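PDB 4R5O: quinonprotein alcohol dehydrogenase-like protein from Bacteroides thetaiotaomicron VPI-5482, which is of unknown function but binds calcium and joins an immunoglobulin-like beta-sandwich to a seven-bladed beta-propeller. Local coordinates for residues A181-G184 with A185-G189; Y251-N254 with E255-A259. All coordinates share one frame; numbering follows the deposited sequence.

Interaction 1 (A181-G184 with A185-G189)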
loop_
_atom_site.group_PDB
_atom_site.type_symbol
_atom_site.label_atom_id
_atom_site.label_comp_id
_atom_site.label_asym_id
_atom_site.label_seq_id
_atom_site.Cartn_x
_atom_site.Cartn_y
_atom_site.Cartn_z
ATOM N N ALA A 181 6.402 -14.693 -1.162
ATOM C CA ALA A 181 7.246 -15.744 -0.602
ATOM C C ALA A 181 7.331 -15.662 0.911
ATOM O O ALA A 181 6.987 -14.650 1.518
ATOM C CB ALA A 181 8.653 -15.661 -1.181
ATOM N N VAL A 182 7.798 -16.751 1.508
ATOM C CA VAL A 182 8.042 -16.923 2.935
ATOM C C VAL A 182 9.382 -16.309 3.247
ATOM O O VAL A 182 10.309 -16.464 2.456
ATOM C CB VAL A 182 7.993 -18.446 3.291
ATOM C CG1 VAL A 182 8.347 -18.718 4.752
ATOM C CG2 VAL A 182 6.654 -19.070 2.926
ATOM N N VAL A 183 9.505 -15.595 4.372
ATOM C CA VAL A 183 10.780 -15.015 4.820
ATOM C C VAL A 183 10.964 -15.502 6.258
ATOM O O VAL A 183 11.797 -16.368 6.524
ATOM C CB VAL A 183 10.872 -13.470 4.660
ATOM C CG1 VAL A 183 12.249 -12.957 5.070
ATOM C CG2 VAL A 183 10.542 -13.032 3.237
ATOM N N GLY A 184 10.103 -15.022 7.142
ATOM C CA GLY A 184 10.072 -15.420 8.540
ATOM C C GLY A 184 9.036 -14.648 9.325
ATOM O O GLY A 184 8.549 -13.596 8.886
ATOM N N ALA A 185 8.680 -15.187 10.498
ATOM C CA ALA A 185 7.768 -14.566 11.447
ATOM C C ALA A 185 8.415 -13.378 12.160
ATOM O O ALA A 185 9.651 -13.368 12.379
ATOM C CB ALA A 185 7.330 -15.593 12.477
ATOM N N ASN A 186 7.569 -12.375 12.516
ATOM C CA ASN A 186 7.889 -11.180 13.316
ATOM C C ASN A 186 8.972 -10.308 12.662
ATOM O O ASN A 186 9.883 -9.808 13.331
ATOM C CB ASN A 186 8.343 -11.604 14.722
ATOM C CG ASN A 186 7.311 -12.418 15.453
ATOM O OD1 ASN A 186 7.607 -13.463 16.028
ATOM N ND2 ASN A 186 6.058 -12.001 15.377
ATOM N N LEU A 187 8.818 -10.069 11.356
ATOM C CA LEU A 187 9.723 -9.232 10.571
ATOM C C LEU A 187 8.937 -8.053 10.058
ATOM O O LEU A 187 7.989 -8.245 9.291
ATOM C CB LEU A 187 10.358 -10.051 9.429
ATOM C CG LEU A 187 11.115 -11.322 9.824
ATOM C CD1 LEU A 187 11.595 -12.026 8.619
ATOM C CD2 LEU A 187 12.268 -11.034 10.785
ATOM N N SER A 188 9.271 -6.842 10.525
ATOM C CA SER A 188 8.525 -5.641 10.153
ATOM C C SER A 188 9.419 -4.521 9.548
ATOM O O SER A 188 8.915 -3.418 9.300
ATOM C CB SER A 188 7.800 -5.089 11.376
ATOM O OG SER A 188 8.709 -4.723 12.397
ATOM N N GLY A 189 10.702 -4.801 9.312
ATOM C CA GLY A 189 11.612 -3.813 8.746
ATOM C C GLY A 189 11.894 -4.093 7.294
ATOM O O GLY A 189 12.401 -5.161 6.967
HETATM O O HOH W 1 6.966 -11.557 9.596
#
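Water 1 bridges the carbonyl oxygen of Gly184 to the backbone amide of Leu187: it donates to Gly184 O at 2.7 Å and accepts from Leu187 N at 3.0 Å. The bridge lies in a connection between beta-propeller blades, where the chain leaves strand 177-181 of one four-stranded sheet and enters strand 189-192 of the next. From Gly184 to Leu187 the chain makes a turn of roughly type II, with Asn186 in the left-handed region (phi 60°, psi 46°). The turn is open: Gly184 O and Leu187 N stand 4.3 Å apart, and the water fills the place of the direct backbone bond. The Leu187 side chain folds back toward the residues before the turn. Its CG is anti to the carbonyl carbon (chi1 -56°) and the second torsion is extended, which together bring CD1 to 3.4 Å from Gly184 O. The same methyl meets Val183 at a slant, so one branch of the leucine serves both residues. Val183 and Leu187 both also touch Val200 and Arg206, on strands 197-201 and 204-209 of the following sheet, while His166 ND1 is hydrogen-bonded to Val183 N on the side of the preceding one. The apolar link across the turn is thus one methyl pair, Val183 CG1 to Leu187 CD1 at 3.7 Å.

Interaction 2 (Y251-N254 with E255-A259). With CA (calcium ion), chain K.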
loop_
_atom_site.group_PDB
_atom_site.type_symbol
_atom_site.label_atom_id
_atom_site.label_comp_id
_atom_site.label_asym_id
_atom_site.label_seq_id
_atom_site.Cartn_x
_atom_site.Cartn_y
_atom_site.Cartn_z
ATOM N N TYR A 251 25.006 1.062 7.192
ATOM C CA TYR A 251 25.642 -0.101 6.579
ATOM C C TYR A 251 26.002 0.258 5.141
ATOM O O TYR A 251 25.462 1.221 4.597
ATOM C CB TYR A 251 24.690 -1.327 6.659
ATOM C CG TYR A 251 24.234 -1.683 8.063
ATOM C CD1 TYR A 251 23.224 -0.957 8.693
ATOM C CD2 TYR A 251 24.762 -2.788 8.736
ATOM C CE1 TYR A 251 22.832 -1.246 9.999
ATOM C CE2 TYR A 251 24.336 -3.121 10.026
ATOM C CZ TYR A 251 23.368 -2.346 10.653
ATOM O OH TYR A 251 22.935 -2.629 11.932
ATOM N N ASP A 252 26.918 -0.482 4.532
ATOM C CA ASP A 252 27.309 -0.230 3.150
ATOM C C ASP A 252 26.421 -1.069 2.235
ATOM O O ASP A 252 26.299 -2.273 2.470
ATOM C CB ASP A 252 28.801 -0.542 2.960
ATOM C CG ASP A 252 29.328 -0.203 1.599
ATOM O OD1 ASP A 252 29.591 0.993 1.350
ATOM O OD2 ASP A 252 29.518 -1.137 0.789
ATOM N N VAL A 253 25.786 -0.440 1.218
ATOM C CA VAL A 253 24.871 -1.122 0.289
ATOM C C VAL A 253 25.620 -2.268 -0.425
ATOM O O VAL A 253 25.107 -3.377 -0.464
ATOM C CB VAL A 253 24.236 -0.119 -0.724
ATOM C CG1 VAL A 253 23.542 -0.816 -1.894
ATOM C CG2 VAL A 253 23.267 0.833 -0.017
ATOM N N ASN A 254 26.826 -2.024 -0.935
ATOM C CA ASN A 254 27.613 -3.035 -1.669
ATOM C C ASN A 254 28.037 -4.200 -0.772
ATOM O O ASN A 254 28.026 -5.348 -1.240
ATOM C CB ASN A 254 28.846 -2.409 -2.303
ATOM C CG ASN A 254 28.498 -1.468 -3.417
ATOM O OD1 ASN A 254 27.497 -1.668 -4.132
ATOM N ND2 ASN A 254 29.316 -0.439 -3.592
ATOM N N GLU A 255 28.382 -3.917 0.512
ATOM C CA GLU A 255 28.731 -4.954 1.493
ATOM C C GLU A 255 27.497 -5.839 1.799
ATOM O O GLU A 255 27.621 -7.063 1.870
ATOM C CB GLU A 255 29.283 -4.321 2.758
ATOM C CG GLU A 255 29.713 -5.332 3.798
ATOM C CD GLU A 255 30.372 -4.775 5.045
ATOM O OE1 GLU A 255 30.458 -3.534 5.196
ATOM O OE2 GLU A 255 30.832 -5.598 5.868
ATOM N N LEU A 256 26.314 -5.219 1.918
ATOM C CA LEU A 256 25.030 -5.897 2.154
ATOM C C LEU A 256 24.639 -6.784 0.987
ATOM O O LEU A 256 24.095 -7.857 1.219
ATOM C CB LEU A 256 23.901 -4.873 2.409
ATOM C CG LEU A 256 23.991 -4.095 3.712
ATOM C CD1 LEU A 256 23.066 -2.935 3.695
ATOM C CD2 LEU A 256 23.696 -4.970 4.883
ATOM N N ILE A 257 24.923 -6.352 -0.255
ATOM C CA ILE A 257 24.599 -7.107 -1.476
ATOM C C ILE A 257 25.513 -8.351 -1.597
ATOM O O ILE A 257 25.017 -9.423 -1.974
ATOM C CB ILE A 257 24.712 -6.195 -2.719
ATOM C CG1 ILE A 257 23.533 -5.183 -2.736
ATOM C CG2 ILE A 257 24.742 -7.013 -4.020
ATOM C CD1 ILE A 257 23.575 -4.102 -3.777
ATOM N N ALA A 258 26.807 -8.217 -1.245
ATOM C CA ALA A 258 27.842 -9.255 -1.380
ATOM C C ALA A 258 27.908 -10.246 -0.198
ATOM O O ALA A 258 28.440 -11.346 -0.360
ATOM C CB ALA A 258 29.198 -8.583 -1.501
ATOM N N ALA A 259 27.451 -9.834 0.989
ATOM C CA ALA A 259 27.506 -10.629 2.212
ATOM C C ALA A 259 26.842 -12.017 2.056
ATOM O O ALA A 259 25.714 -12.128 1.561
ATOM C CB ALA A 259 26.828 -9.873 3.346
HETATM CA CA CA K . 30.183 2.137 -0.788
HETATM O O HOH W 2 30.888 -0.014 -1.197
HETATM O O HOH W 3 29.666 4.884 -0.215
HETATM O O HOH W 4 32.309 1.618 0.549
HETATM O O HOH W 5 28.033 1.647 -2.491
#
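Asp252 divides its carboxylate between two tasks: OD1 binds a calcium ion at 2.5 Å, while OD2 accepts from Glu255 N at 3.0 Å as the N-cap of helix 253-258. The capping amide reaches OD2 on its anti side, 15° out of the carboxylate plane. With CG turned opposite the backbone N (chi1 -175°), the carboxylate lies close enough to the first turn to cap it while OD1 faces the metal. Water 2 ties the two roles together: it coordinates calcium at 2.3 Å, donates to Asp252 OD2 at 2.7 Å and accepts from Asn254 ND2 at 2.9 Å. Three more waters lie around the ion, two of them rather distant, and Asp252 OD1 is also hydrogen-bonded to Lys235 NZ. The backbone completes the strand-to-helix junction, since Leu256 N bonds to Asp252 O with an N-H...O angle of 158°, followed by Ile257 N to Val253 O and Ala258 N to Asn254 O. On the buried side, Leu256 CD1 packs 3.7 Å from Tyr251 CB, the base of a side chain whose ring leads away from the helix, and Leu256 also rests on Leu199 and Val236. Val253 and Ile257 run side by side, CG1 meeting CD1 at 3.8 Å. The Glu255 carboxylate turns to another partner, the Ala266 backbone amide. Calcium, Lys235 and the amino end of the helix would all be expected to stabilise a negatively charged Asp252, consistent with one deprotonated carboxylate acting as both metal ligand and helix cap.

Interaction 1 comes first along the chain, and interaction 2 follows it in series; their centres lie 20 Å apart and their nearest atoms about 11 Å, without touching. Both belong to the propeller domain. Residues 181-189 join the sheet that ends with strand 177-181 to the sheet that opens with strand 189-192, whereas residues 251-259 lead out of strand 246-252, in the sheet after that, through helix 253-258 toward strand 268-270. The sheet between relates the two, because both contacts pack on adjacent residues of its strand 197-201. That strand is thus met both by the turn that leads into its own blade and by the helix inserted in the next one.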